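Local coordinates for protein carnitinyl-CoA dehydratase (Mycobacterium avium, PDB 3R0O) that probably catalyses the reversible dehydration of carnitinyl-CoA, as a lyase of the enoyl-CoA hydratase/isomerase (crotonase) family, at residues 15-20 with 45-50; 30-35 with 41-46; 157-162 with 169-174; 178-183 with 190-195. All coordinates share one frame; numbering follows the deposited sequence.

Contact 1: 15-20 with 45-50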
loop_
_atom_site.group_PDB
_atom_site.type_symbol
_atom_site.label_atom_id
_atom_site.label_comp_id
_atom_site.label_asym_id
_atom_site.label_seq_id
_atom_site.Cartn_x
_atom_site.Cartn_y
_atom_site.Cartn_z
ATOM N N GLN A 15 -38.749 -9.916 5.673
ATOM C CA GLN A 15 -37.706 -9.829 4.667
ATOM C C GLN A 15 -36.326 -9.827 5.333
ATOM O O GLN A 15 -36.147 -9.206 6.380
ATOM C CB GLN A 15 -37.905 -8.549 3.885
ATOM C CG GLN A 15 -37.808 -8.695 2.395
ATOM C CD GLN A 15 -38.537 -7.567 1.666
ATOM O OE1 GLN A 15 -38.932 -6.570 2.273
ATOM N NE2 GLN A 15 -38.723 -7.729 0.357
ATOM N N ALA A 16 -35.358 -10.516 4.730
ATOM C CA ALA A 16 -34.039 -10.685 5.343
ATOM C C ALA A 16 -33.194 -9.418 5.191
ATOM O O ALA A 16 -32.373 -9.108 6.034
ATOM C CB ALA A 16 -33.336 -11.867 4.747
ATOM N N ALA A 17 -33.412 -8.704 4.096
ATOM C CA ALA A 17 -32.803 -7.401 3.855
ATOM C C ALA A 17 -33.804 -6.584 3.054
ATOM O O ALA A 17 -34.507 -7.143 2.208
ATOM C CB ALA A 17 -31.475 -7.540 3.079
ATOM N N VAL A 18 -33.872 -5.282 3.328
ATOM C CA VAL A 18 -34.763 -4.362 2.603
ATOM C C VAL A 18 -33.959 -3.341 1.797
ATOM O O VAL A 18 -32.804 -3.050 2.135
ATOM C CB VAL A 18 -35.752 -3.633 3.556
ATOM C CG1 VAL A 18 -36.747 -4.625 4.146
ATOM C CG2 VAL A 18 -35.014 -2.924 4.675
ATOM N N VAL A 19 -34.568 -2.820 0.732
ATOM C CA VAL A 19 -33.951 -1.804 -0.108
ATOM C C VAL A 19 -34.894 -0.619 -0.170
ATOM O O VAL A 19 -36.092 -0.795 -0.208
ATOM C CB VAL A 19 -33.760 -2.292 -1.564
ATOM C CG1 VAL A 19 -32.771 -1.406 -2.291
ATOM C CG2 VAL A 19 -33.326 -3.738 -1.612
ATOM N N GLU A 20 -34.350 0.587 -0.178
ATOM C CA GLU A 20 -35.160 1.789 -0.342
ATOM C C GLU A 20 -34.358 2.835 -1.105
ATOM O O GLU A 20 -33.125 2.780 -1.129
ATOM C CB GLU A 20 -35.710 2.311 1.008
ATOM C CG GLU A 20 -34.699 2.901 1.992
ATOM C CD GLU A 20 -35.208 2.892 3.447
ATOM O OE1 GLU A 20 -35.630 3.967 3.933
ATOM O OE2 GLU A 20 -35.183 1.817 4.099
ATOM N N THR A 45 -29.475 -13.506 -1.234
ATOM C CA THR A 45 -30.408 -13.299 -2.351
ATOM C C THR A 45 -30.838 -11.838 -2.469
ATOM O O THR A 45 -30.799 -11.242 -3.560
ATOM C CB THR A 45 -31.663 -14.179 -2.213
ATOM O OG1 THR A 45 -31.262 -15.538 -2.310
ATOM C CG2 THR A 45 -32.720 -13.856 -3.310
ATOM N N ALA A 46 -31.256 -11.277 -1.343
ATOM C CA ALA A 46 -31.778 -9.933 -1.311
ATOM C C ALA A 46 -30.668 -8.904 -1.634
ATOM O O ALA A 46 -30.839 -8.031 -2.494
ATOM C CB ALA A 46 -32.450 -9.662 0.050
ATOM N N VAL A 47 -29.520 -9.052 -0.998
ATOM C CA VAL A 47 -28.398 -8.124 -1.218
ATOM C C VAL A 47 -27.835 -8.262 -2.655
ATOM O O VAL A 47 -27.680 -7.280 -3.338
ATOM C CB VAL A 47 -27.316 -8.291 -0.115
ATOM C CG1 VAL A 47 -26.039 -7.448 -0.412
ATOM C CG2 VAL A 47 -27.902 -7.911 1.251
ATOM N N GLY A 48 -27.579 -9.486 -3.115
ATOM C CA GLY A 48 -27.143 -9.700 -4.504
ATOM C C GLY A 48 -28.110 -9.087 -5.523
ATOM O O GLY A 48 -27.680 -8.374 -6.426
ATOM N N ASP A 49 -29.411 -9.364 -5.380
ATOM C CA ASP A 49 -30.439 -8.780 -6.267
ATOM C C ASP A 49 -30.420 -7.258 -6.201
ATOM O O ASP A 49 -30.556 -6.593 -7.228
ATOM C CB ASP A 49 -31.856 -9.276 -5.912
ATOM C CG ASP A 49 -32.118 -10.738 -6.357
ATOM O OD1 ASP A 49 -31.331 -11.310 -7.131
ATOM O OD2 ASP A 49 -33.134 -11.305 -5.937
ATOM N N ALA A 50 -30.267 -6.718 -4.991
ATOM C CA ALA A 50 -30.257 -5.262 -4.809
ATOM C C ALA A 50 -29.069 -4.620 -5.513
ATOM O O ALA A 50 -29.199 -3.558 -6.131
ATOM C CB ALA A 50 -30.284 -4.864 -3.311
#

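Contact 2: 30-35 with 41-46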
loop_
_atom_site.group_PDB
_atom_site.type_symbol
_atom_site.label_atom_id
_atom_site.label_comp_id
_atom_site.label_asym_id
_atom_site.label_seq_id
_atom_site.Cartn_x
_atom_site.Cartn_y
_atom_site.Cartn_z
ATOM N N ILE A 30 -29.429 -4.799 5.942
ATOM C CA ILE A 30 -29.544 -6.174 6.413
ATOM C C ILE A 30 -30.437 -6.160 7.638
ATOM O O ILE A 30 -30.136 -5.473 8.610
ATOM C CB ILE A 30 -28.195 -6.800 6.755
ATOM C CG1 ILE A 30 -27.298 -6.823 5.495
ATOM C CG2 ILE A 30 -28.429 -8.194 7.369
ATOM C CD1 ILE A 30 -25.837 -7.250 5.767
ATOM N N ASP A 31 -31.554 -6.889 7.575
ATOM C CA ASP A 31 -32.579 -6.760 8.602
ATOM C C ASP A 31 -32.855 -8.052 9.351
ATOM O O ASP A 31 -33.939 -8.625 9.230
ATOM C CB ASP A 31 -33.867 -6.211 7.986
ATOM C CG ASP A 31 -34.870 -5.696 9.043
ATOM O OD1 ASP A 31 -34.546 -5.565 10.258
ATOM O OD2 ASP A 31 -36.007 -5.421 8.634
ATOM N N ARG A 32 -31.868 -8.521 10.119
ATOM C CA ARG A 32 -32.058 -9.671 11.011
ATOM C C ARG A 32 -31.424 -9.371 12.366
ATOM O O ARG A 32 -30.504 -10.069 12.784
ATOM C CB ARG A 32 -31.447 -10.954 10.431
ATOM C CG ARG A 32 -31.988 -11.408 9.069
ATOM C CD ARG A 32 -31.319 -12.707 8.605
ATOM N NE ARG A 32 -31.623 -13.873 9.440
ATOM C CZ ARG A 32 -30.718 -14.727 9.926
ATOM N NH1 ARG A 32 -29.416 -14.574 9.678
ATOM N NH2 ARG A 32 -31.104 -15.751 10.670
ATOM N N PRO A 33 -31.923 -8.336 13.075
ATOM C CA PRO A 33 -31.157 -7.881 14.260
ATOM C C PRO A 33 -31.164 -8.861 15.439
ATOM O O PRO A 33 -30.284 -8.791 16.290
ATOM C CB PRO A 33 -31.822 -6.547 14.635
ATOM C CG PRO A 33 -33.223 -6.614 14.026
ATOM C CD PRO A 33 -33.081 -7.469 12.779
ATOM N N ASP A 34 -32.131 -9.776 15.483
ATOM C CA ASP A 34 -32.129 -10.842 16.488
ATOM C C ASP A 34 -30.995 -11.818 16.248
ATOM O O ASP A 34 -30.500 -12.430 17.190
ATOM C CB ASP A 34 -33.466 -11.593 16.495
ATOM N N ALA A 35 -30.580 -11.960 14.988
ATOM C CA ALA A 35 -29.478 -12.847 14.650
ATOM C C ALA A 35 -28.197 -12.049 14.421
ATOM O O ALA A 35 -27.264 -12.532 13.778
ATOM C CB ALA A 35 -29.833 -13.703 13.404
ATOM N N GLY A 41 -28.866 -17.553 3.275
ATOM C CA GLY A 41 -29.215 -17.478 1.838
ATOM C C GLY A 41 -30.191 -16.358 1.496
ATOM O O GLY A 41 -30.098 -15.741 0.438
ATOM N N ALA A 42 -31.150 -16.107 2.373
ATOM C CA ALA A 42 -32.139 -15.057 2.126
ATOM C C ALA A 42 -31.456 -13.688 2.027
ATOM O O ALA A 42 -31.781 -12.897 1.137
ATOM C CB ALA A 42 -33.223 -15.052 3.187
ATOM N N VAL A 43 -30.488 -13.435 2.913
ATOM C CA VAL A 43 -29.750 -12.170 2.870
ATOM C C VAL A 43 -28.976 -12.049 1.555
ATOM O O VAL A 43 -29.109 -11.039 0.866
ATOM C CB VAL A 43 -28.849 -11.973 4.127
ATOM C CG1 VAL A 43 -27.860 -10.766 3.958
ATOM C CG2 VAL A 43 -29.720 -11.785 5.386
ATOM N N SER A 44 -28.210 -13.100 1.197
ATOM C CA SER A 44 -27.413 -13.094 -0.007
ATOM C C SER A 44 -28.289 -12.905 -1.229
ATOM O O SER A 44 -27.894 -12.212 -2.154
ATOM C CB SER A 44 -26.581 -14.393 -0.141
ATOM O OG SER A 44 -25.834 -14.638 1.044
ATOM N N THR A 45 -29.475 -13.506 -1.234
ATOM C CA THR A 45 -30.408 -13.299 -2.351
ATOM C C THR A 45 -30.838 -11.838 -2.469
ATOM O O THR A 45 -30.799 -11.242 -3.560
ATOM C CB THR A 45 -31.663 -14.179 -2.213
ATOM O OG1 THR A 45 -31.262 -15.538 -2.310
ATOM C CG2 THR A 45 -32.720 -13.856 -3.310
ATOM N N ALA A 46 -31.256 -11.277 -1.343
ATOM C CA ALA A 46 -31.778 -9.933 -1.311
ATOM C C ALA A 46 -30.668 -8.904 -1.634
ATOM O O ALA A 46 -30.839 -8.031 -2.494
ATOM C CB ALA A 46 -32.450 -9.662 0.050
#

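Contact 3: 157-162 with 169-174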
loop_
_atom_site.group_PDB
_atom_site.type_symbol
_atom_site.label_atom_id
_atom_site.label_comp_id
_atom_site.label_asym_id
_atom_site.label_seq_id
_atom_site.Cartn_x
_atom_site.Cartn_y
_atom_site.Cartn_z
ATOM N N PHE A 157 -6.666 -11.354 1.868
ATOM C CA PHE A 157 -5.906 -10.646 0.859
ATOM C C PHE A 157 -6.297 -9.173 0.713
ATOM O O PHE A 157 -5.505 -8.377 0.205
ATOM C CB PHE A 157 -5.861 -11.404 -0.492
ATOM C CG PHE A 157 -7.199 -11.570 -1.172
ATOM C CD1 PHE A 157 -7.721 -10.549 -1.959
ATOM C CD2 PHE A 157 -7.895 -12.780 -1.075
ATOM C CE1 PHE A 157 -8.945 -10.715 -2.632
ATOM C CE2 PHE A 157 -9.121 -12.972 -1.737
ATOM C CZ PHE A 157 -9.646 -11.937 -2.522
ATOM N N ARG A 158 -7.505 -8.803 1.153
ATOM C CA ARG A 158 -7.892 -7.389 1.070
ATOM C C ARG A 158 -7.384 -6.572 2.252
ATOM O O ARG A 158 -6.950 -5.445 2.058
ATOM C CB ARG A 158 -9.398 -7.205 0.854
ATOM C CG ARG A 158 -9.853 -7.675 -0.558
ATOM C CD ARG A 158 -11.377 -7.589 -0.751
ATOM N NE ARG A 158 -11.737 -7.766 -2.162
ATOM C CZ ARG A 158 -12.974 -8.004 -2.598
ATOM N NH1 ARG A 158 -13.960 -8.159 -1.723
ATOM N NH2 ARG A 158 -13.211 -8.121 -3.898
ATOM N N ILE A 159 -7.409 -7.133 3.462
ATOM C CA ILE A 159 -6.873 -6.401 4.613
ATOM C C ILE A 159 -5.408 -5.967 4.423
ATOM O O ILE A 159 -5.078 -4.853 4.802
ATOM C CB ILE A 159 -7.092 -7.131 5.983
ATOM C CG1 ILE A 159 -6.926 -6.158 7.166
ATOM C CG2 ILE A 159 -6.141 -8.319 6.156
ATOM C CD1 ILE A 159 -8.009 -5.140 7.325
ATOM N N VAL A 160 -4.557 -6.805 3.806
ATOM C CA VAL A 160 -3.138 -6.458 3.610
ATOM C C VAL A 160 -2.958 -5.288 2.630
ATOM O O VAL A 160 -1.910 -4.654 2.590
ATOM C CB VAL A 160 -2.221 -7.681 3.238
ATOM C CG1 VAL A 160 -2.176 -8.719 4.364
ATOM C CG2 VAL A 160 -2.663 -8.372 1.967
ATOM N N GLU A 161 -4.010 -4.999 1.864
ATOM C CA GLU A 161 -3.974 -3.903 0.935
ATOM C C GLU A 161 -4.530 -2.630 1.535
ATOM O O GLU A 161 -4.235 -1.548 1.035
ATOM C CB GLU A 161 -4.823 -4.240 -0.287
ATOM C CG GLU A 161 -4.255 -5.354 -1.123
ATOM C CD GLU A 161 -5.039 -5.536 -2.394
ATOM O OE1 GLU A 161 -6.290 -5.497 -2.310
ATOM O OE2 GLU A 161 -4.404 -5.739 -3.463
ATOM N N GLN A 162 -5.341 -2.757 2.587
ATOM C CA GLN A 162 -6.089 -1.624 3.106
ATOM C C GLN A 162 -5.574 -1.107 4.453
ATOM O O GLN A 162 -5.997 -0.053 4.920
ATOM C CB GLN A 162 -7.587 -1.970 3.135
ATOM C CG GLN A 162 -8.156 -2.164 1.701
ATOM C CD GLN A 162 -9.623 -2.487 1.687
ATOM O OE1 GLN A 162 -10.401 -1.915 2.461
ATOM N NE2 GLN A 162 -10.026 -3.399 0.799
ATOM N N LEU A 169 -1.043 -7.855 9.040
ATOM C CA LEU A 169 -0.630 -9.206 9.361
ATOM C C LEU A 169 -0.897 -9.487 10.835
ATOM O O LEU A 169 -1.332 -10.584 11.176
ATOM C CB LEU A 169 0.845 -9.437 9.011
ATOM C CG LEU A 169 1.034 -9.707 7.516
ATOM C CD1 LEU A 169 2.432 -9.422 7.110
ATOM C CD2 LEU A 169 0.600 -11.165 7.140
ATOM N N GLU A 170 -0.664 -8.496 11.707
ATOM C CA GLU A 170 -1.007 -8.673 13.119
ATOM C C GLU A 170 -2.503 -9.007 13.293
ATOM O O GLU A 170 -2.888 -9.934 14.029
ATOM C CB GLU A 170 -0.629 -7.426 13.914
ATOM C CG GLU A 170 -0.969 -7.538 15.382
ATOM C CD GLU A 170 -0.580 -6.286 16.184
ATOM O OE1 GLU A 170 0.318 -5.503 15.767
ATOM O OE2 GLU A 170 -1.170 -6.125 17.261
ATOM N N LEU A 171 -3.339 -8.262 12.576
ATOM C CA LEU A 171 -4.763 -8.447 12.663
ATOM C C LEU A 171 -5.180 -9.871 12.187
ATOM O O LEU A 171 -5.977 -10.537 12.850
ATOM C CB LEU A 171 -5.477 -7.349 11.868
ATOM C CG LEU A 171 -6.998 -7.409 11.806
ATOM C CD1 LEU A 171 -7.578 -5.964 11.631
ATOM C CD2 LEU A 171 -7.498 -8.373 10.725
ATOM N N VAL A 172 -4.631 -10.308 11.054
ATOM C CA VAL A 172 -4.918 -11.626 10.467
ATOM C C VAL A 172 -4.409 -12.797 11.315
ATOM O O VAL A 172 -5.130 -13.788 11.535
ATOM C CB VAL A 172 -4.244 -11.765 9.062
ATOM C CG1 VAL A 172 -4.327 -13.192 8.579
ATOM C CG2 VAL A 172 -4.887 -10.832 8.063
ATOM N N LEU A 173 -3.153 -12.692 11.738
ATOM C CA LEU A 173 -2.472 -13.783 12.444
ATOM C C LEU A 173 -2.926 -13.949 13.914
ATOM O O LEU A 173 -3.006 -15.080 14.397
ATOM C CB LEU A 173 -0.937 -13.666 12.314
ATOM C CG LEU A 173 -0.365 -13.667 10.871
ATOM C CD1 LEU A 173 1.129 -13.501 10.904
ATOM C CD2 LEU A 173 -0.739 -14.920 10.080
ATOM N N THR A 174 -3.242 -12.845 14.608
ATOM C CA THR A 174 -3.705 -12.945 15.997
ATOM C C THR A 174 -5.206 -13.110 16.071
ATOM O O THR A 174 -5.718 -13.620 17.070
ATOM C CB THR A 174 -3.360 -11.711 16.859
ATOM O OG1 THR A 174 -4.168 -10.586 16.446
ATOM C CG2 THR A 174 -1.867 -11.392 16.774
#

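Contact 4: 178-183 with 190-195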
loop_
_atom_site.group_PDB
_atom_site.type_symbol
_atom_site.label_atom_id
_atom_site.label_comp_id
_atom_site.label_asym_id
_atom_site.label_seq_id
_atom_site.Cartn_x
_atom_site.Cartn_y
_atom_site.Cartn_z
ATOM N N MET A 178 -9.866 -4.615 15.848
ATOM C CA MET A 178 -9.350 -3.238 15.759
ATOM C C MET A 178 -10.516 -2.285 16.056
ATOM O O MET A 178 -11.601 -2.461 15.492
ATOM C CB MET A 178 -8.765 -2.937 14.361
ATOM C CG MET A 178 -8.331 -1.461 14.188
ATOM S SD MET A 178 -7.500 -1.173 12.614
ATOM C CE MET A 178 -5.897 -1.934 13.005
ATOM N N THR A 179 -10.324 -1.297 16.935
ATOM C CA THR A 179 -11.406 -0.350 17.207
ATOM C C THR A 179 -11.672 0.564 16.006
ATOM O O THR A 179 -10.791 0.760 15.136
ATOM C CB THR A 179 -11.077 0.562 18.381
ATOM O OG1 THR A 179 -9.960 1.371 18.021
ATOM C CG2 THR A 179 -10.771 -0.239 19.694
ATOM N N ALA A 180 -12.869 1.147 15.959
ATOM C CA ALA A 180 -13.206 2.121 14.902
ATOM C C ALA A 180 -12.197 3.266 14.854
ATOM O O ALA A 180 -11.764 3.684 13.774
ATOM C CB ALA A 180 -14.619 2.683 15.109
ATOM N N SER A 181 -11.840 3.770 16.032
ATOM C CA SER A 181 -10.874 4.856 16.171
ATOM C C SER A 181 -9.507 4.496 15.567
ATOM O O SER A 181 -8.920 5.290 14.834
ATOM C CB SER A 181 -10.746 5.248 17.651
ATOM O OG SER A 181 -9.591 6.032 17.844
ATOM N N ASP A 182 -9.008 3.294 15.845
ATOM C CA ASP A 182 -7.751 2.853 15.231
ATOM C C ASP A 182 -7.884 2.662 13.730
ATOM O O ASP A 182 -6.965 3.018 12.960
ATOM C CB ASP A 182 -7.206 1.585 15.893
ATOM C CG ASP A 182 -6.472 1.881 17.196
ATOM O OD1 ASP A 182 -6.164 3.056 17.465
ATOM O OD2 ASP A 182 -6.201 0.941 17.953
ATOM N N ALA A 183 -9.030 2.153 13.290
ATOM C CA ALA A 183 -9.248 1.960 11.826
ATOM C C ALA A 183 -9.250 3.312 11.040
ATOM O O ALA A 183 -8.746 3.391 9.901
ATOM C CB ALA A 183 -10.548 1.178 11.575
ATOM N N ASN A 190 -13.375 5.802 6.630
ATOM C CA ASN A 190 -13.342 7.229 6.261
ATOM C C ASN A 190 -13.840 8.168 7.343
ATOM O O ASN A 190 -13.487 9.337 7.360
ATOM C CB ASN A 190 -14.092 7.506 4.951
ATOM C CG ASN A 190 -13.599 6.635 3.810
ATOM O OD1 ASN A 190 -14.073 5.516 3.646
ATOM N ND2 ASN A 190 -12.611 7.126 3.050
ATOM N N GLU A 191 -14.666 7.657 8.246
ATOM C CA GLU A 191 -15.261 8.514 9.248
ATOM C C GLU A 191 -15.756 7.688 10.417
ATOM O O GLU A 191 -16.153 6.533 10.248
ATOM C CB GLU A 191 -16.411 9.326 8.634
ATOM C CG GLU A 191 -16.819 10.506 9.496
ATOM C CD GLU A 191 -17.926 11.337 8.897
ATOM O OE1 GLU A 191 -18.515 10.945 7.856
ATOM O OE2 GLU A 191 -18.223 12.386 9.496
ATOM N N VAL A 192 -15.724 8.305 11.598
ATOM C CA VAL A 192 -16.276 7.721 12.805
ATOM C C VAL A 192 -17.317 8.730 13.294
ATOM O O VAL A 192 -17.011 9.919 13.350
ATOM C CB VAL A 192 -15.166 7.494 13.858
ATOM C CG1 VAL A 192 -15.756 7.154 15.232
ATOM C CG2 VAL A 192 -14.190 6.389 13.376
ATOM N N VAL A 193 -18.535 8.265 13.608
ATOM C CA VAL A 193 -19.671 9.130 13.997
ATOM C C VAL A 193 -20.383 8.531 15.222
ATOM O O VAL A 193 -20.133 7.384 15.558
ATOM C CB VAL A 193 -20.689 9.323 12.832
ATOM C CG1 VAL A 193 -20.025 10.019 11.623
ATOM C CG2 VAL A 193 -21.378 7.984 12.440
ATOM N N PRO A 194 -21.262 9.302 15.900
ATOM C CA PRO A 194 -21.953 8.736 17.073
ATOM C C PRO A 194 -22.839 7.517 16.745
ATOM O O PRO A 194 -23.427 7.439 15.660
ATOM C CB PRO A 194 -22.824 9.902 17.568
ATOM C CG PRO A 194 -22.062 11.158 17.140
ATOM C CD PRO A 194 -21.464 10.766 15.783
ATOM N N ASP A 195 -22.927 6.581 17.687
ATOM C CA ASP A 195 -23.811 5.439 17.531
ATOM C C ASP A 195 -25.207 5.943 17.218
ATOM O O ASP A 195 -25.670 6.950 17.796
ATOM C CB ASP A 195 -23.852 4.593 18.811
ATOM C CG ASP A 195 -22.512 3.954 19.140
ATOM O OD1 ASP A 195 -21.574 3.986 18.321
ATOM O OD2 ASP A 195 -22.376 3.421 20.242
#

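Contact 1: 15-20 with 45-50
Ala17, Val19, Ala46, Val47 and Ala50 make up this strand-on-helix contact. Strand 17-20 runs nearly along helix 45-50, with 25° between their directions and 8.1 Å between their axes at closest approach. The contact is apolar, with no hydrogen bond across it.

The densely packed part lies at Ala17. Ala17 CB touches Ala46 CB at 3.8 Å. The same Ala17 CB also touches Val47 CG2 at 4.0 Å, so one methyl rests against two residues of the helix. Val47 reaches it with the branch beside its own backbone N, because CG1 stands anti to that N (chi1 173°). Ala17 and Val47 are both buried. With alanine on both sides of the Ala17-Ala46 pair, the two backbones come close: their CA atoms are 5.8 Å apart.

The sparser part is one helical turn further on, at Val19. Here the backbones stand wider apart, with 6.9 Å between the CA atoms of Val19 and Ala50. A lone methyl pair bridges them, Val19 CG2 to Ala50 CB, and it is itself close at 3.7 Å. Ala50 is buried, but Val19 is exposed, and the contact ends toward solvent on this side.

Strand 17-22 is one of the two edge strands of the six-stranded sheet within this chain. It pairs antiparallel with strand 25-30, where Val18 lies on Thr29. Helix 41-56 reaches past the edge strand to its neighbour: Val47 and Ala50 also pack on Ile28.

Contact 2: 30-35 with 41-46
Arg32 NH1 is gripped by two groups, Asp78 OD1 in a salt bridge and the carbonyl O of Ala38 in a hydrogen bond. Further back in the side chain, Arg32 CD touches Val43 CG2 at 3.7 Å, the two side chains crossing at a slant. The Arg32 chain is extended through chi2 and then bends at chi3 (66°), which turns the guanidinium off the valine and toward its polar partners. Ala35 CB lies 3.5 Å above one face of that group, toward its rim.

Val43 divides its two methyls between two partners. CG2 takes Arg32, while Val43 CG1 faces Ile30 CG1 at a looser 4.3 Å. No hydrogen bond joins the two segments.

The first turn of the helix has its own doubly used acceptor. Gly41 O receives Thr45 N at 2.9 Å and Thr45 OG1 at 3.0 Å, from opposite faces of its plane. The hydroxyl sits 37° out of that plane.

Asn37 OD1 holds Arg32 N, and Asn40 OD1 holds Val43 N. The arginine side chain itself works in two ways: its CD methylene packs on Val43, while its charge is probably balanced by Asp78.

Contact 3: 157-162 with 169-174
Leu171 and Val172 bring helix 169-174 against Ile159 of helix 157-162. The segment begins with Leu169, which approaches Val160 only loosely. Leu169 also packs on Tyr225 of the second subunit.

Glu170 takes its OE1 to Asn190 ND2 of the second subunit in a hydrogen bond. Leu171 follows, with its CD2 resting 4.2 Å from Ile159 CG1.

Val172 makes the tightest meeting. Its CG2 is 3.4 Å from Ile159 CG2, closer than usual van der Waals contact. The two side chains slide past each other in opposite directions. With Ile159 CG1 anti to its backbone N (chi1 -162°), that branch is directed at Leu171. Ile159 CG2, placed between the N and the carbonyl carbon, is the branch that meets Val172.

Leu173 O reaches Asn212 ND2 of the second subunit in a hydrogen bond. Thr174 closes the helix by folding back: its OG1 gives a hydrogen bond to Glu170 O at 2.8 Å.

The contact joins the consecutive helices 155-162 and 165-174, which are linked by a short loop. Ile159 also lies on Leu127 of helix 121-128, and Phe157 meets Trp239 of helix 236-250 edge-to-face.

Contact 4: 178-183 with 190-195
Val192 and Ala180 meet where a short helix-to-strand connection of the crotonase fold doubles back. Helix 180-186 leads by a turn to strand 191-193, an edge strand of the main six-stranded sheet within this chain. Val192 has the largest buried area here, followed by Ala180 and, far behind, Ser181.

The contact rests on one methyl. Val192 CG2 lies against the backbone of the first helical turn, 3.7 Å from Ala180 O. The same methyl is 4.1 Å from Ala180 CB and 4.4 Å from Ser181 N. It therefore packs on the Ala180-Ser181 peptide as well as on the alanine methyl. CG2 is the branch beside the valine's backbone N, since CG1 is anti to it (chi1 168°). There is no hydrogen bond across the contact.

Ala180 is buried, while Ser181 is exposed and marks the solvent edge. Val192 is partly covered from elsewhere too, by Leu184 of the same helix and by Glu136. On the strand side, Glu191 and Val193 both bond through their backbones to Ala134 of strand 131-135.

The helix that offers this surface starts with an N-cap: Thr179 OG1 accepts from Asp182 N at 3.1 Å, with a nearly straight N-H...O angle of 164°.

Overall arrangement
Contacts 1 and 2 form one continuous region on helix 41-56, with centres 8 Å apart. Ala16 joins them: its CB packs on Ala42 CB at 3.5 Å, and Ala16 O lies 2.8 Å from Asp31 N, a probable hydrogen bond. Contact 3 lies on the opposite side of the chain's centre from both, its centre about 29 Å from that of contact 1. Contact 4 follows contact 3 in sequence and touches it through Leu171 CD1 and Met178 CB at 4.2 Å. Contacts 1 and 4 reach opposite ends of the same six-stranded sheet. Across the trimer, Glu170 of contact 3 bonds Asn190 of contact 4 in a neighbouring subunit. All four contacts are packing that joins parts of the fold.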